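PDB 6C72: particle-associated glycoside hydrolase, which probably cleaves the capsular polysaccharide of Acinetobacter baumannii as the trimeric tailspike of phage Fri1, stripping the host capsule during virus entry. Local coordinates for residues 361-372 against 384-395; 550-558 against 568-577. All coordinates share one frame; numbering follows the deposited sequence.

Interaction 1: 361-372 against 384-395; sequences IRNNCANGWKDC and FSTTTTGYVITS. With ZN (zinc ion), chain N.
S385 N donates to I361 O at 2.7 Å, the shortest hydrogen bond joining 361-372 to 384-395, two successive turns of what is evidently a right-handed parallel beta-helix, the usual body of a phage tailspike. V392 O accepts from W369 N at 3.0 Å and, more weakly, from N363 ND2. T394 N reaches W369 O at 2.8 Å from above the carbonyl plane. With N363 CG anti to its backbone N (chi1 169°), the amide lies between V392 O and its own Asx turn, where OD1 takes the C365 amide; asparagine suits a corner where one side chain must serve both turns. At the next corner S395 grips the chain twice: S395 OG accepts from D371 N and S395 O from C372 N, each at 3.0 Å. The CB of D371 points away from 384-395, and D371 OD2 binds a zinc ion at 2.4 Å; five waters complete the shell. T387 OG1 lies over one face of the guanidinium of R362, which is salt-bridged to E331; the hydroxyl bonds E331 rather than the arginine. One water accepts from R362 NE and T388 N while donating to N363 O. Y391 stands with one ring face against the C365-to-G368 turn, C365 O and A366 CA both 3.5 Å above its plane, while T388 CB sits over the centre of the opposite face. Between the turns apolar side chains stack: I361 and F384 lie side by side, with I361 CG2 3.6 Å from F384 CE1, and I393 CG2 meets C372 CB at 3.8 Å.

Interaction 2: 550-558 against 568-577; sequences NDPLYGVKY and AGITLSANTF. With ZN (zinc ion), chain L.
T571 OG1 donates a hydrogen bond to L553 O, 2.7 Å away. Its chi1 of -53° sets OG1 anti to its own carbonyl carbon and aims the hydroxyl across the contact, where L553 CD1 packs against T571 OG1 at 3.4 Å. I570 beside it lays CG2 on L553 O and sends I570 CD1 to P552 O, 3.6 Å away, packing a branched chain against the backbone of 552-555. D551 shapes that turn: OD1 accepts the amides of L553 and Y554 from opposite faces of its carboxylate plane, an Asx turn through L553 N, extended to an Asx motif by Y554 N. K557 and A568 form an antiparallel hydrogen-bonded pair in the hairpin of strands 556-561 and 564-569, with K557 N 2.8 Å from A568 O. The K557 chain bends at chi2 and chi3 and crosses I570 at about a right angle, and its NZ reaches G569 O through a water. V556 sets CG2 over one face of the F577 ring, while A574 CB abuts Y554 CB at 3.8 Å. Another water donates to G555 O and A574 O and accepts from I570 N. N575 OD1 binds zinc at 2.1 Å in a site that also includes D519, T521 and S573.

How the interactions relate
Following the chain from its N terminus, interaction 1 comes first: 361-372 meets 384-395 after 11 intervening residues that carry the rest of strand 372-375 and strand 378-379, so the contact closes roughly one circuit of the beta-helix and sets one turn upon the next. The chain then runs through the last turns and a linking region before reaching the C-terminal antiparallel sheets. There interaction 2 closes a short loop of its own, joining the end of strand 541-550 and the hairpin 556-561/564-569 to the start of strand 576-585, and so tying the two sheets together. The contacts are in series, neither enclosing nor crossing the other; the centres of interactions 1 and 2 lie about 53 Å apart, and the nearest atoms of interactions 1 and 2 about 36 Å apart.

Interaction 1: 361-372 against 384-395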
loop_
_atom_site.group_PDB
_atom_site.type_symbol
_atom_site.label_atom_id
_atom_site.label_comp_id
_atom_site.label_asym_id
_atom_site.label_seq_id
_atom_site.Cartn_x
_atom_site.Cartn_y
_atom_site.Cartn_z
ATOM N N ILE A 361 11.909 17.827 -3.951
ATOM C CA ILE A 361 11.968 17.231 -2.621
ATOM C C ILE A 361 13.259 17.654 -1.939
ATOM O O ILE A 361 14.332 17.613 -2.556
ATOM C CB ILE A 361 11.874 15.703 -2.701
ATOM C CG1 ILE A 361 10.513 15.285 -3.254
ATOM C CG2 ILE A 361 12.177 15.065 -1.349
ATOM C CD1 ILE A 361 10.438 13.822 -3.564
ATOM N N ARG A 362 13.160 18.060 -0.668
ATOM C CA ARG A 362 14.329 18.412 0.131
ATOM C C ARG A 362 14.473 17.462 1.316
ATOM O O ARG A 362 13.608 17.415 2.203
ATOM C CB ARG A 362 14.255 19.858 0.630
ATOM C CG ARG A 362 15.300 20.164 1.720
ATOM C CD ARG A 362 15.417 21.647 2.025
ATOM N NE ARG A 362 16.140 21.856 3.275
ATOM C CZ ARG A 362 16.295 23.038 3.877
ATOM N NH1 ARG A 362 15.785 24.133 3.340
ATOM N NH2 ARG A 362 16.962 23.121 5.026
ATOM N N ASN A 363 15.599 16.759 1.368
ATOM C CA ASN A 363 15.945 15.932 2.513
ATOM C C ASN A 363 16.439 16.843 3.631
ATOM O O ASN A 363 17.487 17.480 3.511
ATOM C CB ASN A 363 16.993 14.903 2.100
ATOM C CG ASN A 363 17.604 14.173 3.287
ATOM O OD1 ASN A 363 17.005 14.108 4.369
ATOM N ND2 ASN A 363 18.796 13.607 3.091
ATOM N N ASN A 364 15.688 16.923 4.717
ATOM C CA ASN A 364 16.110 17.739 5.850
ATOM C C ASN A 364 16.369 16.896 7.097
ATOM O O ASN A 364 16.173 17.363 8.219
ATOM C CB ASN A 364 15.078 18.821 6.144
ATOM C CG ASN A 364 15.686 20.023 6.820
ATOM O OD1 ASN A 364 16.884 20.294 6.677
ATOM N ND2 ASN A 364 14.871 20.748 7.583
ATOM N N CYS A 365 16.831 15.662 6.913
ATOM C CA CYS A 365 17.059 14.726 8.011
ATOM C C CYS A 365 18.519 14.807 8.452
ATOM O O CYS A 365 19.416 14.381 7.720
ATOM C CB CYS A 365 16.694 13.306 7.576
ATOM S SG CYS A 365 14.969 13.140 7.026
ATOM N N ALA A 366 18.753 15.337 9.654
ATOM C CA ALA A 366 20.116 15.495 10.152
ATOM C C ALA A 366 20.787 14.150 10.427
ATOM O O ALA A 366 22.008 14.025 10.279
ATOM C CB ALA A 366 20.116 16.353 11.423
ATOM N N ASN A 367 20.017 13.151 10.843
ATOM C CA ASN A 367 20.544 11.826 11.111
ATOM C C ASN A 367 20.234 10.848 9.984
ATOM O O ASN A 367 20.170 9.638 10.220
ATOM C CB ASN A 367 20.004 11.314 12.447
ATOM C CG ASN A 367 20.612 12.045 13.647
ATOM O OD1 ASN A 367 21.790 12.418 13.633
ATOM N ND2 ASN A 367 19.810 12.239 14.697
ATOM N N GLY A 368 20.035 11.352 8.762
ATOM C CA GLY A 368 19.761 10.516 7.605
ATOM C C GLY A 368 18.295 10.177 7.410
ATOM O O GLY A 368 17.570 9.960 8.382
ATOM N N TRP A 369 17.855 10.098 6.149
ATOM C CA TRP A 369 16.470 9.785 5.803
ATOM C C TRP A 369 16.383 8.288 5.499
ATOM O O TRP A 369 16.884 7.827 4.470
ATOM C CB TRP A 369 16.022 10.634 4.614
ATOM C CG TRP A 369 14.562 10.493 4.197
ATOM C CD1 TRP A 369 13.647 9.581 4.653
ATOM C CD2 TRP A 369 13.871 11.296 3.229
ATOM N NE1 TRP A 369 12.438 9.777 4.036
ATOM C CE2 TRP A 369 12.550 10.821 3.158
ATOM C CE3 TRP A 369 14.246 12.376 2.415
ATOM C CZ2 TRP A 369 11.602 11.381 2.299
ATOM C CZ3 TRP A 369 13.308 12.929 1.566
ATOM C CH2 TRP A 369 11.998 12.438 1.516
ATOM N N LYS A 370 15.786 7.531 6.417
ATOM C CA LYS A 370 15.647 6.088 6.274
ATOM C C LYS A 370 14.318 5.761 5.595
ATOM O O LYS A 370 13.275 6.323 5.949
ATOM C CB LYS A 370 15.751 5.391 7.642
ATOM C CG LYS A 370 15.585 3.855 7.573
ATOM C CD LYS A 370 15.974 3.081 8.885
ATOM C CE LYS A 370 15.018 3.403 10.059
ATOM N NZ LYS A 370 15.241 2.583 11.301
ATOM N N ASP A 371 14.373 4.871 4.600
ATOM C CA ASP A 371 13.213 4.368 3.859
ATOM C C ASP A 371 12.409 5.496 3.196
ATOM O O ASP A 371 11.196 5.613 3.358
ATOM C CB ASP A 371 12.303 3.520 4.753
ATOM C CG ASP A 371 11.427 2.560 3.944
ATOM O OD1 ASP A 371 11.811 2.209 2.791
ATOM O OD2 ASP A 371 10.321 2.215 4.422
ATOM N N CYS A 372 13.104 6.293 2.395
ATOM C CA CYS A 372 12.467 7.295 1.546
ATOM C C CYS A 372 11.768 6.634 0.350
ATOM O O CYS A 372 12.383 5.855 -0.384
ATOM C CB CYS A 372 13.528 8.283 1.070
ATOM S SG CYS A 372 13.083 9.305 -0.326
ATOM N N PHE A 384 15.462 15.961 -6.193
ATOM C CA PHE A 384 15.916 16.221 -4.827
ATOM C C PHE A 384 16.813 17.444 -4.806
ATOM O O PHE A 384 17.725 17.560 -5.631
ATOM C CB PHE A 384 16.692 15.037 -4.244
ATOM C CG PHE A 384 15.865 13.820 -4.052
ATOM C CD1 PHE A 384 15.126 13.649 -2.890
ATOM C CD2 PHE A 384 15.794 12.857 -5.048
ATOM C CE1 PHE A 384 14.347 12.523 -2.707
ATOM C CE2 PHE A 384 15.013 11.736 -4.883
ATOM C CZ PHE A 384 14.287 11.563 -3.712
ATOM N N SER A 385 16.582 18.331 -3.842
ATOM C CA SER A 385 17.444 19.492 -3.631
ATOM C C SER A 385 17.741 19.561 -2.135
ATOM O O SER A 385 16.891 19.970 -1.338
ATOM C CB SER A 385 16.779 20.770 -4.143
ATOM O OG SER A 385 17.691 21.852 -4.153
ATOM N N THR A 386 18.935 19.130 -1.753
ATOM C CA THR A 386 19.346 19.107 -0.357
ATOM C C THR A 386 20.075 20.403 -0.032
ATOM O O THR A 386 21.213 20.608 -0.465
ATOM C CB THR A 386 20.228 17.893 -0.082
ATOM O OG1 THR A 386 19.517 16.704 -0.433
ATOM C CG2 THR A 386 20.601 17.815 1.387
ATOM N N THR A 387 19.446 21.259 0.770
ATOM C CA THR A 387 20.091 22.521 1.113
ATOM C C THR A 387 21.286 22.291 2.035
ATOM O O THR A 387 22.366 22.852 1.816
ATOM C CB THR A 387 19.076 23.458 1.778
ATOM O OG1 THR A 387 17.896 23.536 0.977
ATOM C CG2 THR A 387 19.645 24.857 1.933
ATOM N N THR A 388 21.129 21.427 3.039
ATOM C CA THR A 388 22.159 21.233 4.056
ATOM C C THR A 388 23.199 20.245 3.545
ATOM O O THR A 388 22.905 19.063 3.346
ATOM C CB THR A 388 21.545 20.748 5.365
ATOM O OG1 THR A 388 20.426 21.579 5.713
ATOM C CG2 THR A 388 22.586 20.803 6.480
ATOM N N THR A 389 24.412 20.738 3.319
ATOM C CA THR A 389 25.497 19.897 2.836
ATOM C C THR A 389 25.847 18.809 3.847
ATOM O O THR A 389 26.172 19.094 5.001
ATOM C CB THR A 389 26.723 20.771 2.549
ATOM O OG1 THR A 389 26.389 21.760 1.562
ATOM C CG2 THR A 389 27.915 19.912 2.064
ATOM N N GLY A 390 25.826 17.561 3.397
ATOM C CA GLY A 390 26.134 16.437 4.255
ATOM C C GLY A 390 24.946 15.595 4.654
ATOM O O GLY A 390 25.142 14.507 5.206
ATOM N N TYR A 391 23.723 16.064 4.439
ATOM C CA TYR A 391 22.571 15.233 4.745
ATOM C C TYR A 391 22.489 14.084 3.749
ATOM O O TYR A 391 22.842 14.229 2.574
ATOM C CB TYR A 391 21.291 16.054 4.716
ATOM C CG TYR A 391 21.083 16.899 5.948
ATOM C CD1 TYR A 391 22.060 16.987 6.939
ATOM C CD2 TYR A 391 19.907 17.601 6.128
ATOM C CE1 TYR A 391 21.860 17.764 8.075
ATOM C CE2 TYR A 391 19.700 18.376 7.254
ATOM C CZ TYR A 391 20.675 18.454 8.218
ATOM O OH TYR A 391 20.446 19.237 9.313
ATOM N N VAL A 392 22.046 12.928 4.226
ATOM C CA VAL A 392 22.089 11.709 3.437
ATOM C C VAL A 392 20.700 11.104 3.394
ATOM O O VAL A 392 19.952 11.179 4.373
ATOM C CB VAL A 392 23.108 10.695 4.018
ATOM C CG1 VAL A 392 23.274 9.481 3.084
ATOM C CG2 VAL A 392 24.443 11.372 4.267
ATOM N N ILE A 393 20.351 10.518 2.256
ATOM C CA ILE A 393 19.216 9.611 2.176
ATOM C C ILE A 393 19.778 8.214 2.379
ATOM O O ILE A 393 20.407 7.650 1.482
ATOM C CB ILE A 393 18.469 9.724 0.846
ATOM C CG1 ILE A 393 18.051 11.167 0.590
ATOM C CG2 ILE A 393 17.256 8.801 0.848
ATOM C CD1 ILE A 393 17.371 11.382 -0.762
ATOM N N THR A 394 19.536 7.659 3.562
ATOM C CA THR A 394 20.172 6.423 3.969
ATOM C C THR A 394 19.688 5.247 3.148
ATOM O O THR A 394 20.488 4.400 2.735
ATOM C CB THR A 394 19.887 6.200 5.442
ATOM O OG1 THR A 394 20.454 7.290 6.166
ATOM C CG2 THR A 394 20.503 4.910 5.923
ATOM N N SER A 395 18.387 5.163 2.909
ATOM C CA SER A 395 17.847 4.044 2.155
ATOM C C SER A 395 16.517 4.453 1.553
ATOM O O SER A 395 15.897 5.441 1.966
ATOM C CB SER A 395 17.653 2.813 3.041
ATOM O OG SER A 395 16.757 3.104 4.082
HETATM ZN ZN ZN N . 9.303 0.234 3.572
HETATM O O HOH W 1 16.907 16.492 -0.842
HETATM O O HOH W 2 18.473 20.038 3.622
HETATM O O HOH W 3 20.709 14.168 0.897
HETATM O O HOH W 4 17.226 19.015 10.185
HETATM O O HOH W 5 21.525 12.955 6.861
HETATM O O HOH W 6 10.131 0.140 1.567
HETATM O O HOH W 7 8.281 1.855 3.135
HETATM O O HOH W 8 8.246 0.984 5.153
HETATM O O HOH W 9 8.110 -1.077 2.497
HETATM O O HOH W 10 10.458 -1.926 3.945
#

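Interaction 2: 550-558 against 568-577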
loop_
_atom_site.group_PDB
_atom_site.type_symbol
_atom_site.label_atom_id
_atom_site.label_comp_id
_atom_site.label_asym_id
_atom_site.label_seq_id
_atom_site.Cartn_x
_atom_site.Cartn_y
_atom_site.Cartn_z
ATOM N N ASN A 550 63.277 -18.168 -4.244
ATOM C CA ASN A 550 63.456 -18.398 -2.809
ATOM C C ASN A 550 64.803 -17.782 -2.428
ATOM O O ASN A 550 65.843 -18.431 -2.524
ATOM C CB ASN A 550 63.389 -19.864 -2.442
ATOM C CG ASN A 550 62.858 -20.081 -1.035
ATOM O OD1 ASN A 550 62.383 -19.146 -0.389
ATOM N ND2 ASN A 550 62.938 -21.313 -0.554
ATOM N N ASP A 551 64.760 -16.536 -2.014
ATOM C CA ASP A 551 65.985 -15.834 -1.685
ATOM C C ASP A 551 66.700 -16.556 -0.540
ATOM O O ASP A 551 66.069 -16.885 0.472
ATOM C CB ASP A 551 65.642 -14.393 -1.335
ATOM C CG ASP A 551 66.849 -13.504 -1.269
ATOM O OD1 ASP A 551 67.585 -13.577 -0.264
ATOM O OD2 ASP A 551 67.094 -12.763 -2.247
ATOM N N PRO A 552 67.996 -16.851 -0.670
ATOM C CA PRO A 552 68.691 -17.593 0.399
ATOM C C PRO A 552 68.758 -16.846 1.716
ATOM O O PRO A 552 68.917 -17.483 2.765
ATOM C CB PRO A 552 70.089 -17.828 -0.185
ATOM C CG PRO A 552 70.238 -16.768 -1.240
ATOM C CD PRO A 552 68.878 -16.561 -1.813
ATOM N N LEU A 553 68.622 -15.521 1.700
ATOM C CA LEU A 553 68.611 -14.723 2.916
ATOM C C LEU A 553 67.207 -14.278 3.320
ATOM O O LEU A 553 66.918 -14.193 4.518
ATOM C CB LEU A 553 69.516 -13.496 2.739
ATOM C CG LEU A 553 69.767 -12.577 3.936
ATOM C CD1 LEU A 553 70.514 -13.292 5.046
ATOM C CD2 LEU A 553 70.535 -11.333 3.516
ATOM N N TYR A 554 66.312 -14.034 2.356
ATOM C CA TYR A 554 64.987 -13.484 2.644
ATOM C C TYR A 554 63.849 -14.435 2.291
ATOM O O TYR A 554 62.679 -14.016 2.302
ATOM C CB TYR A 554 64.795 -12.165 1.892
ATOM C CG TYR A 554 65.837 -11.128 2.226
ATOM C CD1 TYR A 554 66.172 -10.846 3.552
ATOM C CD2 TYR A 554 66.506 -10.442 1.212
ATOM C CE1 TYR A 554 67.130 -9.895 3.864
ATOM C CE2 TYR A 554 67.462 -9.494 1.505
ATOM C CZ TYR A 554 67.773 -9.220 2.838
ATOM O OH TYR A 554 68.731 -8.272 3.128
ATOM N N GLY A 555 64.151 -15.696 1.994
ATOM C CA GLY A 555 63.154 -16.660 1.583
ATOM C C GLY A 555 62.481 -17.368 2.743
ATOM O O GLY A 555 62.460 -16.890 3.882
ATOM N N VAL A 556 61.942 -18.546 2.441
ATOM C CA VAL A 556 61.102 -19.297 3.363
ATOM C C VAL A 556 61.632 -20.720 3.449
ATOM O O VAL A 556 62.231 -21.235 2.500
ATOM C CB VAL A 556 59.613 -19.296 2.914
ATOM C CG1 VAL A 556 59.435 -20.077 1.624
ATOM C CG2 VAL A 556 58.700 -19.838 4.011
ATOM N N LYS A 557 61.439 -21.338 4.607
ATOM C CA LYS A 557 61.765 -22.738 4.840
ATOM C C LYS A 557 60.476 -23.496 5.120
ATOM O O LYS A 557 59.555 -22.960 5.742
ATOM C CB LYS A 557 62.755 -22.891 6.005
ATOM C CG LYS A 557 64.128 -22.325 5.697
ATOM C CD LYS A 557 64.835 -21.730 6.925
ATOM C CE LYS A 557 65.326 -22.767 7.932
ATOM N NZ LYS A 557 66.365 -22.187 8.886
ATOM N N TYR A 558 60.391 -24.722 4.622
ATOM C CA TYR A 558 59.185 -25.516 4.771
ATOM C C TYR A 558 59.563 -26.935 5.152
ATOM O O TYR A 558 60.645 -27.414 4.818
ATOM C CB TYR A 558 58.348 -25.509 3.485
ATOM C CG TYR A 558 59.157 -25.820 2.257
ATOM C CD1 TYR A 558 59.340 -27.130 1.839
ATOM C CD2 TYR A 558 59.749 -24.803 1.518
ATOM C CE1 TYR A 558 60.077 -27.421 0.728
ATOM C CE2 TYR A 558 60.489 -25.090 0.398
ATOM C CZ TYR A 558 60.654 -26.402 0.020
ATOM O OH TYR A 558 61.395 -26.702 -1.085
ATOM N N ALA A 568 59.000 -21.524 8.219
ATOM C CA ALA A 568 59.857 -20.664 9.024
ATOM C C ALA A 568 60.517 -19.641 8.111
ATOM O O ALA A 568 60.699 -19.885 6.913
ATOM C CB ALA A 568 60.923 -21.460 9.783
ATOM N N GLY A 569 60.853 -18.483 8.684
ATOM C CA GLY A 569 61.617 -17.483 7.975
ATOM C C GLY A 569 63.097 -17.751 8.100
ATOM O O GLY A 569 63.530 -18.648 8.819
ATOM N N ILE A 570 63.879 -16.934 7.401
ATOM C CA ILE A 570 65.330 -17.014 7.426
ATOM C C ILE A 570 65.944 -15.791 8.091
ATOM O O ILE A 570 66.916 -15.904 8.838
ATOM C CB ILE A 570 65.878 -17.181 5.992
ATOM C CG1 ILE A 570 65.254 -18.402 5.319
ATOM C CG2 ILE A 570 67.391 -17.290 6.010
ATOM C CD1 ILE A 570 65.718 -18.609 3.874
ATOM N N THR A 571 65.384 -14.617 7.840
ATOM C CA THR A 571 65.823 -13.396 8.487
ATOM C C THR A 571 64.590 -12.672 9.012
ATOM O O THR A 571 63.566 -12.592 8.323
ATOM C CB THR A 571 66.618 -12.525 7.513
ATOM O OG1 THR A 571 67.672 -13.308 6.939
ATOM C CG2 THR A 571 67.225 -11.336 8.232
ATOM N N LEU A 572 64.688 -12.169 10.244
ATOM C CA LEU A 572 63.510 -11.646 10.926
ATOM C C LEU A 572 62.859 -10.514 10.132
ATOM O O LEU A 572 61.628 -10.412 10.077
ATOM C CB LEU A 572 63.898 -11.195 12.330
ATOM C CG LEU A 572 64.174 -12.378 13.278
ATOM C CD1 LEU A 572 64.715 -11.936 14.641
ATOM C CD2 LEU A 572 62.920 -13.221 13.456
ATOM N N SER A 573 63.663 -9.682 9.467
ATOM C CA SER A 573 63.089 -8.596 8.679
ATOM C C SER A 573 62.253 -9.126 7.523
ATOM O O SER A 573 61.344 -8.441 7.055
ATOM C CB SER A 573 64.196 -7.679 8.149
ATOM O OG SER A 573 65.035 -8.378 7.238
ATOM N N ALA A 574 62.524 -10.340 7.069
ATOM C CA ALA A 574 61.767 -10.938 5.980
ATOM C C ALA A 574 60.783 -11.933 6.588
ATOM O O ALA A 574 61.016 -13.145 6.640
ATOM C CB ALA A 574 62.711 -11.582 4.975
ATOM N N ASN A 575 59.640 -11.401 7.029
ATOM C CA ASN A 575 58.716 -12.155 7.863
ATOM C C ASN A 575 57.302 -12.295 7.315
ATOM O O ASN A 575 56.573 -13.174 7.786
ATOM C CB ASN A 575 58.617 -11.519 9.257
ATOM C CG ASN A 575 58.206 -10.081 9.187
ATOM O OD1 ASN A 575 58.722 -9.329 8.361
ATOM N ND2 ASN A 575 57.216 -9.702 9.987
ATOM N N THR A 576 56.864 -11.437 6.399
ATOM C CA THR A 576 55.473 -11.449 5.964
ATOM C C THR A 576 55.309 -12.305 4.715
ATOM O O THR A 576 55.815 -11.955 3.644
ATOM C CB THR A 576 54.962 -10.035 5.706
ATOM O OG1 THR A 576 55.162 -9.237 6.878
ATOM C CG2 THR A 576 53.495 -10.079 5.374
ATOM N N PHE A 577 54.548 -13.386 4.835
ATOM C CA PHE A 577 54.312 -14.290 3.725
ATOM C C PHE A 577 52.819 -14.520 3.547
ATOM O O PHE A 577 52.065 -14.537 4.521
ATOM C CB PHE A 577 55.040 -15.622 3.950
ATOM C CG PHE A 577 56.545 -15.506 3.909
ATOM C CD1 PHE A 577 57.260 -15.118 5.046
ATOM C CD2 PHE A 577 57.243 -15.782 2.738
ATOM C CE1 PHE A 577 58.642 -15.005 5.007
ATOM C CE2 PHE A 577 58.619 -15.685 2.686
ATOM C CZ PHE A 577 59.326 -15.302 3.826
HETATM ZN ZN ZN L . 58.756 -7.405 7.474
HETATM O O HOH W 11 63.090 -14.872 5.696
HETATM O O HOH W 12 65.090 -20.130 10.466
HETATM O O HOH W 13 56.959 -6.353 8.476
#